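Dual function macrocyclase-peptidase POPB (Galerina marginata, PDB 5N4B) cleaves a fungal peptide precursor after proline residues and closes the released 25-residue intermediate into a macrocycle on the way to amanitin toxins. Local coordinates at residues Y566-P569 against G570-A573. The protein carries 1 engineered substitution. Sequence-based numbering, arbitrary orientation.
Sequences YAAP and GKVA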
ATOM      1  N   TYR A 566      -4.218 -27.212  11.652  1.00 15.76           N
ATOM      2  CA  TYR A 566      -3.448 -26.035  12.001  1.00 13.94           C
ATOM      3  C   TYR A 566      -4.178 -25.204  13.041  1.00 16.80           C
ATOM      4  O   TYR A 566      -3.553 -24.663  13.967  1.00 15.17           O
ATOM      5  CB  TYR A 566      -3.210 -25.190  10.736  1.00 13.50           C
ATOM      6  CG  TYR A 566      -2.333 -25.865   9.732  1.00 15.24           C
ATOM      7  CD1 TYR A 566      -0.949 -25.858   9.847  1.00 17.01           C
ATOM      8  CD2 TYR A 566      -2.885 -26.531   8.668  1.00 14.73           C
ATOM      9  CE1 TYR A 566      -0.152 -26.536   8.902  1.00 18.15           C
ATOM     10  CE2 TYR A 566      -2.128 -27.187   7.737  1.00 17.70           C
ATOM     11  CZ  TYR A 566      -0.759 -27.176   7.854  1.00 17.16           C
ATOM     12  OH  TYR A 566       0.004 -27.866   6.905  1.00 21.22           O
ATOM     13  N   ALA A 567      -5.499 -25.116  12.916  1.00 16.20           N
ATOM     14  CA  ALA A 567      -6.328 -24.316  13.787  1.00 14.83           C
ATOM     15  C   ALA A 567      -7.508 -25.138  14.290  1.00 14.60           C
ATOM     16  O   ALA A 567      -7.969 -26.103  13.655  1.00 16.07           O
ATOM     17  CB  ALA A 567      -6.864 -23.101  13.041  1.00 15.57           C
ATOM     18  N   ALA A 568      -8.034 -24.705  15.431  1.00 16.14           N
ATOM     19  CA  ALA A 568      -9.173 -25.360  16.036  1.00 18.04           C
ATOM     20  C   ALA A 568     -10.469 -24.977  15.329  1.00 15.49           C
ATOM     21  O   ALA A 568     -10.605 -23.856  14.817  1.00 17.37           O
ATOM     22  CB  ALA A 568      -9.294 -24.943  17.494  1.00 19.78           C
ATOM     23  N   PRO A 569     -11.448 -25.871  15.275  1.00 17.85           N
ATOM     24  CA  PRO A 569     -12.765 -25.505  14.738  1.00 18.08           C
ATOM     25  C   PRO A 569     -13.329 -24.252  15.387  1.00 18.36           C
ATOM     26  O   PRO A 569     -13.245 -24.073  16.611  1.00 20.87           O
ATOM     27  CB  PRO A 569     -13.626 -26.715  15.099  1.00 20.57           C
ATOM     28  CG  PRO A 569     -12.677 -27.817  15.170  1.00 23.20           C
ATOM     29  CD  PRO A 569     -11.406 -27.255  15.782  1.00 18.74           C
ATOM     30  N   GLY A 570     -13.860 -23.349  14.554  1.00 18.20           N
ATOM     31  CA  GLY A 570     -14.447 -22.116  15.021  1.00 17.69           C
ATOM     32  C   GLY A 570     -13.470 -21.027  15.411  1.00 20.15           C
ATOM     33  O   GLY A 570     -13.894 -19.971  15.897  1.00 18.60           O
ATOM     34  N   LYS A 571     -12.177 -21.256  15.260  1.00 16.17           N
ATOM     35  CA  LYS A 571     -11.195 -20.317  15.773  1.00 15.47           C
ATOM     36  C   LYS A 571     -10.323 -19.683  14.691  1.00 12.47           C
ATOM     37  O   LYS A 571      -9.202 -19.298  14.966  1.00 13.58           O
ATOM     38  CB  LYS A 571     -10.360 -20.954  16.878  1.00 18.07           C
ATOM     39  CG  LYS A 571     -11.182 -21.420  18.129  1.00 18.85           C
ATOM     40  CD  LYS A 571     -10.203 -21.564  19.297  1.00 27.30           C
ATOM     41  CE  LYS A 571     -10.816 -22.131  20.592  1.00 36.55           C
ATOM     42  NZ  LYS A 571     -12.159 -21.531  20.863  1.00 37.34           N
ATOM     43  N   VAL A 572     -10.850 -19.566  13.471  1.00 13.00           N
ATOM     44  CA  VAL A 572     -10.205 -18.773  12.414  1.00 10.58           C
ATOM     45  C   VAL A 572     -10.884 -17.413  12.360  1.00 12.68           C
ATOM     46  O   VAL A 572     -12.085 -17.321  12.108  1.00 12.55           O
ATOM     47  CB  VAL A 572     -10.274 -19.445  11.040  1.00 12.14           C
ATOM     48  CG1 VAL A 572      -9.534 -18.587  10.035  1.00 12.45           C
ATOM     49  CG2 VAL A 572      -9.704 -20.880  11.058  1.00 13.18           C
ATOM     50  N   ALA A 573     -10.130 -16.361  12.596  1.00 10.07           N
ATOM     51  CA  ALA A 573     -10.571 -14.986  12.472  1.00  9.88           C
ATOM     52  C   ALA A 573      -9.985 -14.417  11.199  1.00 10.30           C
ATOM     53  O   ALA A 573      -8.889 -14.816  10.794  1.00 13.11           O
ATOM     54  CB  ALA A 573     -10.100 -14.139  13.640  1.00 11.54           C
TER
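Ala568 and Lys571 meet across a type II beta turn, a worked example of how an alpha/beta-hydrolase fold turns from a helix into a strand of its central sheet, here from helix 548-563 into strand 572-577. Lys571 N donates to Ala568 O over 3.1 Å, a moderately bent bond (147° at the hydrogen) whose donor stands above the carbonyl plane. The two corner positions suit the turn: Pro569 takes the first, its ring holding phi in the negative range that corner needs, and Gly570 takes the second, with the positive phi that this position of a type II turn calls for and glycine readily adopts.

The side chains at the ends of the turn lie against each other. CG of Lys571 is anti to its own carbonyl carbon (chi1 -61°), which lays the aliphatic chain beside the methyl of Ala568; CB of Ala568 is 3.9 Å from Lys571 CD, and Lys571 CG lies almost as close. The chain stays extended until chi4, where it bends, and NZ finds its hydrogen-bond partner in the backbone oxygen of Leu723, so that the turn is tied to the loop following helix 705-722.

One residue further out on each side, Ala567 and Val572 make a second, purely apolar pair. Val572 also rests on Ala558 and Val562 of helix 548-563, while Ala567 touches Ala492 of the neighbouring parallel strand 492-495. With CG1 anti to the backbone N (chi1 -178°), the other branch is left to face Ala567: Val572 CG2 approaches Ala567 CB to 4.1 Å, methyl against methyl.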